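Local coordinates for protein exoribonuclease II, mitochondrial (Candida glabrata, PDB 6F3H) that degrades RNA in the 3' to 5' direction as the nuclease component of the mitochondrial degradosome mtEXO, with magnesium bound in its active site, at residues A[142-147]-A[211-216]; A[316-321]-A[330-335]; A[413-416]-A[422-425]; A[624-629]-A[713-718]. The protein carries 1 engineered substitution. All coordinates share one frame; numbering follows the deposited sequence.

Contact 1. Residues A[142-147]-A[211-216]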
loop_
_atom_site.group_PDB
_atom_site.type_symbol
_atom_site.label_atom_id
_atom_site.label_comp_id
_atom_site.label_asym_id
_atom_site.label_seq_id
_atom_site.Cartn_x
_atom_site.Cartn_y
_atom_site.Cartn_z
ATOM N N TRP A 142 -2.329 -24.177 -20.640
ATOM C CA TRP A 142 -3.419 -24.025 -21.609
ATOM C C TRP A 142 -4.456 -25.144 -21.473
ATOM O O TRP A 142 -5.658 -24.909 -21.640
ATOM C CB TRP A 142 -2.876 -23.986 -23.042
ATOM C CG TRP A 142 -2.322 -22.644 -23.552
ATOM C CD1 TRP A 142 -2.494 -21.402 -23.000
ATOM C CD2 TRP A 142 -1.511 -22.445 -24.729
ATOM N NE1 TRP A 142 -1.832 -20.445 -23.750
ATOM C CE2 TRP A 142 -1.218 -21.060 -24.812
ATOM C CE3 TRP A 142 -0.993 -23.307 -25.711
ATOM C CZ2 TRP A 142 -0.437 -20.521 -25.837
ATOM C CZ3 TRP A 142 -0.219 -22.771 -26.725
ATOM C CH2 TRP A 142 0.052 -21.389 -26.782
ATOM N N THR A 143 -4.010 -26.377 -21.231
ATOM C CA THR A 143 -4.946 -27.496 -21.195
ATOM C C THR A 143 -6.027 -27.294 -20.145
ATOM O O THR A 143 -7.193 -27.646 -20.367
ATOM C CB THR A 143 -4.193 -28.797 -20.915
ATOM O OG1 THR A 143 -2.994 -28.836 -21.694
ATOM C CG2 THR A 143 -5.049 -29.985 -21.276
ATOM N N GLN A 144 -5.658 -26.711 -19.003
ATOM C CA GLN A 144 -6.576 -26.494 -17.894
ATOM C C GLN A 144 -7.529 -25.351 -18.150
ATOM O O GLN A 144 -8.616 -25.311 -17.566
ATOM C CB GLN A 144 -5.791 -26.180 -16.629
ATOM C CG GLN A 144 -5.174 -27.377 -15.947
ATOM C CD GLN A 144 -3.977 -26.976 -15.117
ATOM O OE1 GLN A 144 -3.073 -26.301 -15.602
ATOM N NE2 GLN A 144 -3.970 -27.376 -13.851
ATOM N N LEU A 145 -7.120 -24.419 -19.005
ATOM C CA LEU A 145 -7.788 -23.125 -19.088
ATOM C C LEU A 145 -9.270 -23.237 -19.428
ATOM O O LEU A 145 -10.084 -22.663 -18.688
ATOM C CB LEU A 145 -7.016 -22.249 -20.085
ATOM C CG LEU A 145 -7.539 -20.889 -20.543
ATOM C CD1 LEU A 145 -8.032 -20.100 -19.371
ATOM C CD2 LEU A 145 -6.479 -20.108 -21.318
ATOM N N PRO A 146 -9.707 -23.967 -20.463
ATOM C CA PRO A 146 -11.159 -24.034 -20.695
ATOM C C PRO A 146 -11.895 -24.602 -19.502
ATOM O O PRO A 146 -13.054 -24.242 -19.265
ATOM C CB PRO A 146 -11.294 -24.927 -21.927
ATOM C CG PRO A 146 -9.964 -25.001 -22.516
ATOM C CD PRO A 146 -8.956 -24.740 -21.470
ATOM N N ILE A 147 -11.245 -25.482 -18.739
ATOM C CA ILE A 147 -11.858 -26.012 -17.528
ATOM C C ILE A 147 -11.868 -24.959 -16.433
ATOM O O ILE A 147 -12.833 -24.836 -15.673
ATOM C CB ILE A 147 -11.121 -27.272 -17.055
ATOM C CG1 ILE A 147 -10.985 -28.308 -18.181
ATOM C CG2 ILE A 147 -11.826 -27.826 -15.861
ATOM C CD1 ILE A 147 -9.662 -28.282 -18.916
ATOM N N ASP A 211 0.115 -24.914 -7.064
ATOM C CA ASP A 211 0.509 -25.487 -8.362
ATOM C C ASP A 211 0.710 -24.386 -9.396
ATOM O O ASP A 211 -0.258 -23.698 -9.749
ATOM C CB ASP A 211 -0.537 -26.479 -8.863
ATOM C CG ASP A 211 -0.343 -26.880 -10.346
ATOM O OD1 ASP A 211 0.779 -26.761 -10.897
ATOM O OD2 ASP A 211 -1.330 -27.355 -10.957
ATOM N N PRO A 212 1.911 -24.232 -9.944
ATOM C CA PRO A 212 2.156 -23.102 -10.846
ATOM C C PRO A 212 1.263 -23.074 -12.072
ATOM O O PRO A 212 0.793 -21.988 -12.435
ATOM C CB PRO A 212 3.634 -23.264 -11.201
ATOM C CG PRO A 212 3.977 -24.655 -10.819
ATOM C CD PRO A 212 3.115 -25.029 -9.700
ATOM N N THR A 213 0.988 -24.220 -12.713
ATOM C CA THR A 213 0.201 -24.168 -13.942
ATOM C C THR A 213 -1.218 -23.705 -13.648
ATOM O O THR A 213 -1.737 -22.818 -14.333
ATOM C CB THR A 213 0.206 -25.512 -14.684
ATOM O OG1 THR A 213 -0.330 -26.542 -13.854
ATOM C CG2 THR A 213 1.617 -25.875 -15.150
ATOM N N THR A 214 -1.867 -24.294 -12.639
ATOM C CA THR A 214 -3.160 -23.774 -12.197
ATOM C C THR A 214 -3.076 -22.288 -11.870
ATOM O O THR A 214 -3.984 -21.517 -12.197
ATOM C CB THR A 214 -3.679 -24.573 -11.006
ATOM O OG1 THR A 214 -3.667 -25.962 -11.341
ATOM C CG2 THR A 214 -5.092 -24.180 -10.662
ATOM N N LEU A 215 -1.988 -21.862 -11.239
ATOM C CA LEU A 215 -1.833 -20.448 -10.943
ATOM C C LEU A 215 -1.916 -19.636 -12.216
ATOM O O LEU A 215 -2.730 -18.711 -12.342
ATOM C CB LEU A 215 -0.493 -20.206 -10.258
ATOM C CG LEU A 215 -0.047 -18.756 -10.360
ATOM C CD1 LEU A 215 -0.879 -17.896 -9.448
ATOM C CD2 LEU A 215 1.400 -18.653 -10.029
ATOM N N LEU A 216 -1.079 -19.989 -13.179
ATOM C CA LEU A 216 -1.030 -19.263 -14.435
ATOM C C LEU A 216 -2.385 -19.266 -15.117
ATOM O O LEU A 216 -2.905 -18.212 -15.491
ATOM C CB LEU A 216 0.039 -19.891 -15.304
ATOM C CG LEU A 216 0.462 -19.085 -16.495
ATOM C CD1 LEU A 216 0.442 -17.627 -16.132
ATOM C CD2 LEU A 216 1.861 -19.518 -16.791
#
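Gln144 reaches Thr213 and Thr214 because its CG stands opposite the carbonyl carbon (chi1 -78°) and the chain then runs on extended (chi2 155°), carrying the amide straight off its helix toward the first turn of the next. The hydroxyls of Thr213 and Thr214 lie at the end of the glutamine. Gln144 CD is 3.9 Å from both Thr213 OG1 and Thr214 OG1, and the glutamine crosses each threonine at about a right angle. A long, neutral polar side chain suits this place, since it spans a gap of 7.2 Å between the CA atoms of Gln144 and Thr214 and ends among hydroxyls.

Asp211 fixes this turn: its OD1 accepts from the backbone N of Thr213 at 3.1 Å, and its OD2 from the hydroxyl OG1 of Thr214 at 2.7 Å, each donor standing above the carboxylate plane rather than in it. Lys178, from helix 170-178, adds a salt bridge to OD2, which probably helps to keep the carboxylate charged. Only 112 Å² is buried, so this is a slender polar bridge between helices 123-159 and 212-226. It rests on a classic aspartate N-cap, whose carboxylate closes the amino-terminal turn of helix 212-226.

Contact 2. Residues A[316-321]-A[330-335]; sequences IISKIF and QDVTRS
Val332 sits in the connection of a helix-loop-helix unit, just ahead of helix 334-343, and turns its side chain back onto helix 311-322. Its two methyls divide the work. CG1, opposite the backbone N (chi1 169°), goes to Ile317, meeting its CG2 at 3.6 Å; CG2 goes to Phe321, arriving at the edge of the ring and in its plane, 3.5 Å from CD2. Ile317 and Phe321 are one helical turn apart, so a short, branched valine can touch both at once. This is the close-packed part, and it is continuous with the core: Tyr302 of helix 293-303 touches both Ile317 and Val332, and Phe321 also rests on Leu336, Cys337 and Leu340 of the helix that follows.

Toward solvent the contact thins out. Gln330 and Asp331 are exposed, and Asp331, modelled only to CB, starts away from the helix. Ser318 marks the border: small enough to leave room for the valine, it binds the carbonyl of Thr314 within its own helix through its hydroxyl. Thr333, likewise directed away from helix 311-322, caps the start of the next helix through OG1 and the backbone N of Leu336. At the border the approach is simply methyl to hydroxyl, Val332 CG2 lying 3.6 Å from Ser318 OG.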
loop_
_atom_site.group_PDB
_atom_site.type_symbol
_atom_site.label_atom_id
_atom_site.label_comp_id
_atom_site.label_asym_id
_atom_site.label_seq_id
_atom_site.Cartn_x
_atom_site.Cartn_y
_atom_site.Cartn_z
ATOM N N ILE A 316 -17.592 2.145 -26.855
ATOM C CA ILE A 316 -18.802 2.923 -26.635
ATOM C C ILE A 316 -18.436 4.356 -26.326
ATOM O O ILE A 316 -18.936 5.299 -26.940
ATOM C CB ILE A 316 -19.622 2.316 -25.491
ATOM C CG1 ILE A 316 -20.303 1.025 -25.937
ATOM C CG2 ILE A 316 -20.674 3.286 -25.084
ATOM C CD1 ILE A 316 -21.351 1.245 -26.948
ATOM N N ILE A 317 -17.510 4.536 -25.398
ATOM C CA ILE A 317 -17.144 5.880 -24.976
ATOM C C ILE A 317 -16.459 6.631 -26.103
ATOM O O ILE A 317 -16.649 7.836 -26.259
ATOM C CB ILE A 317 -16.265 5.788 -23.722
ATOM C CG1 ILE A 317 -17.140 5.445 -22.505
ATOM C CG2 ILE A 317 -15.466 7.029 -23.563
ATOM C CD1 ILE A 317 -16.415 5.089 -21.252
ATOM N N SER A 318 -15.662 5.934 -26.917
ATOM C CA SER A 318 -15.052 6.578 -28.078
ATOM C C SER A 318 -16.114 7.119 -29.021
ATOM O O SER A 318 -16.028 8.263 -29.483
ATOM C CB SER A 318 -14.161 5.579 -28.818
ATOM O OG SER A 318 -13.020 5.240 -28.050
ATOM N N LYS A 319 -17.158 6.321 -29.267
ATOM C CA LYS A 319 -18.245 6.724 -30.152
ATOM C C LYS A 319 -18.952 7.958 -29.627
ATOM O O LYS A 319 -19.292 8.870 -30.386
ATOM C CB LYS A 319 -19.228 5.564 -30.300
ATOM C CG LYS A 319 -18.819 4.509 -31.335
ATOM C CD LYS A 319 -19.540 3.187 -31.178
ATOM C CE LYS A 319 -19.636 2.465 -32.512
ATOM N NZ LYS A 319 -18.707 3.010 -33.542
ATOM N N ILE A 320 -19.174 8.006 -28.325
ATOM C CA ILE A 320 -19.828 9.156 -27.721
ATOM C C ILE A 320 -18.988 10.414 -27.879
ATOM O O ILE A 320 -19.488 11.464 -28.280
ATOM C CB ILE A 320 -20.095 8.876 -26.242
ATOM C CG1 ILE A 320 -21.049 7.706 -26.107
ATOM C CG2 ILE A 320 -20.621 10.117 -25.593
ATOM C CD1 ILE A 320 -21.455 7.475 -24.723
ATOM N N PHE A 321 -17.709 10.343 -27.542
ATOM C CA PHE A 321 -16.876 11.514 -27.734
ATOM C C PHE A 321 -16.844 11.898 -29.191
ATOM O O PHE A 321 -16.861 13.081 -29.529
ATOM C CB PHE A 321 -15.460 11.248 -27.253
ATOM C CG PHE A 321 -15.317 11.233 -25.765
ATOM C CD1 PHE A 321 -16.139 11.984 -24.974
ATOM C CD2 PHE A 321 -14.317 10.506 -25.166
ATOM C CE1 PHE A 321 -15.993 11.985 -23.624
ATOM C CE2 PHE A 321 -14.172 10.510 -23.806
ATOM C CZ PHE A 321 -15.018 11.251 -23.042
ATOM N N GLN A 330 -10.249 14.003 -29.617
ATOM C CA GLN A 330 -9.278 13.893 -28.533
ATOM C C GLN A 330 -9.204 12.491 -27.938
ATOM O O GLN A 330 -10.204 11.770 -27.877
ATOM C CB GLN A 330 -9.649 14.884 -27.447
ATOM C CG GLN A 330 -10.314 16.100 -28.030
ATOM C CD GLN A 330 -10.286 17.272 -27.094
ATOM O OE1 GLN A 330 -9.391 17.381 -26.248
ATOM N NE2 GLN A 330 -11.250 18.178 -27.248
ATOM N N ASP A 331 -8.010 12.128 -27.453
ATOM C CA ASP A 331 -7.797 10.778 -26.947
ATOM C C ASP A 331 -8.677 10.527 -25.734
ATOM O O ASP A 331 -8.866 11.393 -24.875
ATOM C CB ASP A 331 -6.319 10.544 -26.612
ATOM N N VAL A 332 -9.218 9.320 -25.672
ATOM C CA VAL A 332 -10.202 8.972 -24.659
ATOM C C VAL A 332 -9.448 8.639 -23.391
ATOM O O VAL A 332 -8.844 7.566 -23.292
ATOM C CB VAL A 332 -11.067 7.794 -25.110
ATOM C CG1 VAL A 332 -11.900 7.245 -23.968
ATOM C CG2 VAL A 332 -11.928 8.198 -26.290
ATOM N N THR A 333 -9.523 9.541 -22.413
ATOM C CA THR A 333 -8.769 9.476 -21.171
ATOM C C THR A 333 -9.723 9.733 -20.027
ATOM O O THR A 333 -10.727 10.422 -20.183
ATOM C CB THR A 333 -7.636 10.525 -21.137
ATOM O OG1 THR A 333 -8.187 11.849 -21.051
ATOM C CG2 THR A 333 -6.797 10.463 -22.375
ATOM N N ARG A 334 -9.372 9.227 -18.855
ATOM C CA ARG A 334 -10.237 9.432 -17.705
ATOM C C ARG A 334 -10.485 10.907 -17.481
ATOM O O ARG A 334 -11.611 11.310 -17.191
ATOM C CB ARG A 334 -9.596 8.834 -16.468
ATOM C CG ARG A 334 -8.897 7.519 -16.718
ATOM C CD ARG A 334 -9.473 6.419 -15.897
ATOM N NE ARG A 334 -9.242 6.662 -14.491
ATOM C CZ ARG A 334 -8.193 6.201 -13.828
ATOM N NH1 ARG A 334 -7.290 5.469 -14.477
ATOM N NH2 ARG A 334 -8.047 6.483 -12.529
ATOM N N SER A 335 -9.433 11.725 -17.606
ATOM C CA SER A 335 -9.575 13.176 -17.499
ATOM C C SER A 335 -10.666 13.674 -18.403
ATOM O O SER A 335 -11.409 14.603 -18.063
ATOM C CB SER A 335 -8.278 13.875 -17.853
ATOM O OG SER A 335 -7.331 13.616 -16.855
#

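Contact 3. Residues A[413-416]-A[422-425]; sequences SIEE and SRIH
Glu415 and Arg423 form a salt bridge across a beta hairpin, with OE1 of the glutamate 2.7 Å from NH1 of the arginine. As a hydrogen bond it is weak, bent to 122° at the proton, and the carboxylate and guanidinium planes stand 73° apart, so the attraction is probably largely electrostatic. The arginine bends at chi3 (-43°) to bring NH1 round to the glutamate, and its NE holds a second carboxylate, that of Glu496 on the neighbouring strand; one guanidinium thus links three strands.

Beneath the salt bridge the backbones make two reciprocal pairs. Glu415 N gives to Arg423 O at 2.7 Å and Arg423 N to Glu415 O at 2.8 Å, while Ser413 and His425 exchange the same two bonds. These are the hydrogen-bonded pairs of antiparallel strands 410-416 and 421-429, the former at the margin of the mixed sheet in the RNB domain. His425 shares the sheet face of Glu415: Glu415 OE1 lies near the ring plane at its edge, 3.7 Å from His425 NE2, too far to count as a bond, and ND1 is bonded to Ser494. Ser413 is buried on this face too, its hydroxyl bonded to Pro396 O and His427.

The other face is apolar at its centre. Ile414 and Ile424, branched at CB as suits extended strands, form a non-hydrogen-bonded pair lying side by side, and helix 543-567 covers Ile414 with Leu551, Leu552 and Leu555. Ile414 CG1 meets the terminal CD1 of Ile424 at 3.5 Å.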
loop_
_atom_site.group_PDB
_atom_site.type_symbol
_atom_site.label_atom_id
_atom_site.label_comp_id
_atom_site.label_asym_id
_atom_site.label_seq_id
_atom_site.Cartn_x
_atom_site.Cartn_y
_atom_site.Cartn_z
ATOM N N SER A 413 7.934 8.692 27.820
ATOM C CA SER A 413 8.232 9.106 29.179
ATOM C C SER A 413 9.652 8.688 29.496
ATOM O O SER A 413 10.079 7.597 29.107
ATOM C CB SER A 413 7.252 8.486 30.164
ATOM O OG SER A 413 5.935 8.951 29.906
ATOM N N ILE A 414 10.393 9.575 30.160
ATOM C CA ILE A 414 11.762 9.287 30.562
ATOM C C ILE A 414 11.931 9.553 32.048
ATOM O O ILE A 414 11.319 10.466 32.619
ATOM C CB ILE A 414 12.794 10.087 29.742
ATOM C CG1 ILE A 414 14.210 9.737 30.174
ATOM C CG2 ILE A 414 12.582 11.544 29.887
ATOM C CD1 ILE A 414 15.243 10.321 29.297
ATOM N N GLU A 415 12.740 8.714 32.674
ATOM C CA GLU A 415 13.197 8.902 34.034
ATOM C C GLU A 415 14.706 8.932 34.034
ATOM O O GLU A 415 15.346 7.930 33.691
ATOM C CB GLU A 415 12.703 7.784 34.923
ATOM C CG GLU A 415 11.328 8.020 35.382
ATOM C CD GLU A 415 10.770 6.793 36.000
ATOM O OE1 GLU A 415 11.358 5.716 35.759
ATOM O OE2 GLU A 415 9.782 6.908 36.752
ATOM N N GLU A 416 15.273 10.071 34.414
ATOM C CA GLU A 416 16.716 10.129 34.550
ATOM C C GLU A 416 17.057 9.601 35.934
ATOM O O GLU A 416 16.742 10.229 36.952
ATOM C CB GLU A 416 17.243 11.535 34.310
ATOM C CG GLU A 416 18.686 11.486 33.830
ATOM C CD GLU A 416 19.286 12.860 33.557
ATOM O OE1 GLU A 416 18.603 13.888 33.798
ATOM O OE2 GLU A 416 20.439 12.902 33.061
ATOM N N SER A 422 19.244 6.154 31.947
ATOM C CA SER A 422 17.889 6.686 31.858
ATOM C C SER A 422 16.920 5.533 31.638
ATOM O O SER A 422 17.248 4.543 30.979
ATOM C CB SER A 422 17.735 7.684 30.704
ATOM O OG SER A 422 18.899 8.467 30.503
ATOM N N ARG A 423 15.716 5.666 32.174
ATOM C CA ARG A 423 14.685 4.673 31.932
ATOM C C ARG A 423 13.603 5.277 31.058
ATOM O O ARG A 423 13.177 6.420 31.269
ATOM C CB ARG A 423 14.042 4.152 33.210
ATOM C CG ARG A 423 12.863 3.237 32.892
ATOM C CD ARG A 423 12.200 2.644 34.109
ATOM N NE ARG A 423 13.164 2.170 35.091
ATOM C CZ ARG A 423 13.149 2.521 36.372
ATOM N NH1 ARG A 423 12.213 3.344 36.819
ATOM N NH2 ARG A 423 14.064 2.049 37.205
ATOM N N ILE A 424 13.170 4.497 30.074
ATOM C CA ILE A 424 12.258 4.960 29.048
ATOM C C ILE A 424 10.982 4.151 29.051
ATOM O O ILE A 424 11.006 2.923 29.185
ATOM C CB ILE A 424 12.923 4.895 27.679
ATOM C CG1 ILE A 424 14.330 5.447 27.838
ATOM C CG2 ILE A 424 12.081 5.635 26.712
ATOM C CD1 ILE A 424 14.355 6.932 28.146
ATOM N N HIS A 425 9.873 4.851 28.864
ATOM C CA HIS A 425 8.557 4.249 28.814
ATOM C C HIS A 425 7.853 4.712 27.567
ATOM O O HIS A 425 7.702 5.917 27.345
ATOM C CB HIS A 425 7.745 4.621 30.030
ATOM C CG HIS A 425 8.361 4.168 31.310
ATOM N ND1 HIS A 425 8.134 2.915 31.840
ATOM C CD2 HIS A 425 9.197 4.798 32.164
ATOM C CE1 HIS A 425 8.796 2.802 32.975
ATOM N NE2 HIS A 425 9.447 3.930 33.195
#

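Contact 4. Residues A[624-629]-A[713-718]; sequences QENKIP and HRFLKK
Ile628 and Phe715 face each other across the ends of two helices, their CA atoms 8.5 Å apart, so that side chains alone span the gap. Phe715 leaves its last helical turn with CG opposite the backbone N (chi1 177°), which throws the ring well clear of helix 703-716 and toward the chain that leaves helix 603-625. Ile628 meets it with the tip of its longer branch: CD1 lies over the middle of one ring face, 4.2 Å from the centroid of Phe715 and 12° off the ring normal, a clear CH-pi contact. Isoleucine fits here because its extended CG1-CD1 arm can reach over the ring while its other methyl stays near its own backbone.

Both helices end in a Schellman motif, with a lysine of positive phi as the C' residue: Lys627 in one and Lys718 in the other. The C' amide bonds back three residues, Lys627 N to Gln624 O at 3.0 Å and Lys718 N to Phe715 O at 2.7 Å, and the wider bonds run from Ile628 N to Phe623 O and from Leu719 N to Arg714 O. Ile628 follows the C' residue directly, a position commonly apolar in this motif.

Asparagine suits its place near the ring because its short amide can bond Phe622 O of its own helix through ND2 while the oxygen reaches the phenylalanine: Asn626 OD1 approaches Phe715 CZ obliquely, at 3.2 Å, with the amide plane turned 69° from the ring. Pro629, next along the chain, touches Gln711 and, on helix 725-761, Gln725 and Leu728.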
loop_
_atom_site.group_PDB
_atom_site.type_symbol
_atom_site.label_atom_id
_atom_site.label_comp_id
_atom_site.label_asym_id
_atom_site.label_seq_id
_atom_site.Cartn_x
_atom_site.Cartn_y
_atom_site.Cartn_z
ATOM N N GLN A 624 9.930 -13.411 19.357
ATOM C CA GLN A 624 10.706 -14.573 18.966
ATOM C C GLN A 624 11.134 -15.385 20.184
ATOM O O GLN A 624 10.973 -16.613 20.213
ATOM C CB GLN A 624 11.917 -14.110 18.178
ATOM C CG GLN A 624 11.585 -13.561 16.819
ATOM C CD GLN A 624 12.807 -12.968 16.147
ATOM O OE1 GLN A 624 13.461 -13.628 15.337
ATOM N NE2 GLN A 624 13.139 -11.725 16.494
ATOM N N GLU A 625 11.691 -14.707 21.201
ATOM C CA GLU A 625 12.184 -15.403 22.385
ATOM C C GLU A 625 11.058 -16.144 23.070
ATOM O O GLU A 625 11.225 -17.295 23.480
ATOM C CB GLU A 625 12.842 -14.426 23.362
ATOM N N ASN A 626 9.887 -15.530 23.141
ATOM C CA ASN A 626 8.721 -16.161 23.736
ATOM C C ASN A 626 7.907 -16.996 22.763
ATOM O O ASN A 626 6.811 -17.443 23.137
ATOM C CB ASN A 626 7.836 -15.103 24.363
ATOM C CG ASN A 626 8.399 -14.605 25.644
ATOM O OD1 ASN A 626 8.165 -15.184 26.703
ATOM N ND2 ASN A 626 9.248 -13.593 25.553
ATOM N N LYS A 627 8.400 -17.204 21.535
ATOM C CA LYS A 627 7.736 -18.052 20.545
ATOM C C LYS A 627 6.288 -17.606 20.350
ATOM O O LYS A 627 5.342 -18.381 20.517
ATOM C CB LYS A 627 7.822 -19.533 20.942
ATOM N N ILE A 628 6.120 -16.329 20.035
ATOM C CA ILE A 628 4.808 -15.725 19.796
ATOM C C ILE A 628 4.631 -15.491 18.301
ATOM O O ILE A 628 5.558 -14.999 17.636
ATOM C CB ILE A 628 4.597 -14.410 20.575
ATOM C CG1 ILE A 628 5.056 -14.553 22.017
ATOM C CG2 ILE A 628 3.107 -14.009 20.585
ATOM C CD1 ILE A 628 4.825 -13.303 22.845
ATOM N N PRO A 629 3.493 -15.883 17.734
ATOM C CA PRO A 629 3.173 -15.519 16.354
ATOM C C PRO A 629 2.895 -14.030 16.237
ATOM O O PRO A 629 2.015 -13.491 16.918
ATOM C CB PRO A 629 1.907 -16.339 16.069
ATOM C CG PRO A 629 1.912 -17.422 17.078
ATOM C CD PRO A 629 2.534 -16.848 18.290
ATOM N N HIS A 713 -2.049 -9.102 24.909
ATOM C CA HIS A 713 -3.060 -9.265 25.940
ATOM C C HIS A 713 -3.158 -10.708 26.384
ATOM O O HIS A 713 -3.164 -11.006 27.580
ATOM C CB HIS A 713 -4.406 -8.817 25.421
ATOM C CG HIS A 713 -4.615 -7.358 25.541
ATOM N ND1 HIS A 713 -5.643 -6.817 26.280
ATOM C CD2 HIS A 713 -3.928 -6.316 25.022
ATOM C CE1 HIS A 713 -5.584 -5.501 26.209
ATOM N NE2 HIS A 713 -4.552 -5.171 25.453
ATOM N N ARG A 714 -3.201 -11.628 25.431
ATOM C CA ARG A 714 -3.318 -13.027 25.803
ATOM C C ARG A 714 -2.114 -13.466 26.602
ATOM O O ARG A 714 -2.243 -14.059 27.675
ATOM C CB ARG A 714 -3.459 -13.886 24.550
ATOM C CG ARG A 714 -4.755 -13.662 23.849
ATOM C CD ARG A 714 -5.865 -13.869 24.850
ATOM N NE ARG A 714 -7.140 -14.062 24.191
ATOM C CZ ARG A 714 -7.502 -15.210 23.634
ATOM N NH1 ARG A 714 -8.683 -15.323 23.049
ATOM N NH2 ARG A 714 -6.674 -16.244 23.656
ATOM N N PHE A 715 -0.936 -13.108 26.128
ATOM C CA PHE A 715 0.293 -13.601 26.723
ATOM C C PHE A 715 0.504 -13.042 28.114
ATOM O O PHE A 715 0.833 -13.773 29.056
ATOM C CB PHE A 715 1.449 -13.210 25.838
ATOM C CG PHE A 715 2.753 -13.590 26.384
ATOM C CD1 PHE A 715 3.151 -14.913 26.394
ATOM C CD2 PHE A 715 3.595 -12.628 26.885
ATOM C CE1 PHE A 715 4.380 -15.270 26.890
ATOM C CE2 PHE A 715 4.819 -12.973 27.377
ATOM C CZ PHE A 715 5.220 -14.294 27.381
ATOM N N LEU A 716 0.370 -11.736 28.246
ATOM C CA LEU A 716 0.625 -11.115 29.528
ATOM C C LEU A 716 -0.326 -11.635 30.599
ATOM O O LEU A 716 0.074 -11.770 31.759
ATOM C CB LEU A 716 0.518 -9.605 29.383
ATOM C CG LEU A 716 1.472 -9.013 28.338
ATOM C CD1 LEU A 716 1.355 -7.488 28.325
ATOM C CD2 LEU A 716 2.924 -9.471 28.504
ATOM N N LYS A 717 -1.576 -11.942 30.239
ATOM C CA LYS A 717 -2.483 -12.604 31.172
ATOM C C LYS A 717 -2.403 -14.122 31.065
ATOM O O LYS A 717 -3.331 -14.814 31.495
ATOM C CB LYS A 717 -3.927 -12.114 30.992
ATOM C CG LYS A 717 -4.142 -10.619 31.279
ATOM C CD LYS A 717 -5.325 -10.367 32.248
ATOM C CE LYS A 717 -5.321 -8.939 32.815
ATOM N NZ LYS A 717 -6.664 -8.430 33.232
ATOM N N LYS A 718 -1.276 -14.634 30.542
ATOM C CA LYS A 718 -0.975 -16.064 30.455
ATOM C C LYS A 718 -2.172 -16.868 29.964
ATOM O O LYS A 718 -2.370 -18.020 30.360
ATOM C CB LYS A 718 -0.488 -16.587 31.794
ATOM C CG LYS A 718 0.781 -15.932 32.258
ATOM C CD LYS A 718 1.960 -16.772 31.797
ATOM C CE LYS A 718 3.151 -16.621 32.735
ATOM N NZ LYS A 718 3.607 -17.939 33.319
#

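The four contacts follow one another along the chain and none touches another. Contacts 3 and 4 both lie in the RNB domain and on the same side of the chain's centre, with centres about 25 Å apart and nearest atoms about 13 Å apart. Contacts 1 and 2 join helices of the part of the chain between residues 123 and 343; their centres are about 36 Å apart, and contact 2 is about 62 Å from contact 3, centre to centre. Contact 3 is the one related to the active site: strand 410-416 begins with Asp410, which binds magnesium together with Asp401, and the side chain of Ser413 is about 13 Å from the ion. Contacts 1, 2 and 4 are structural packing away from the metal.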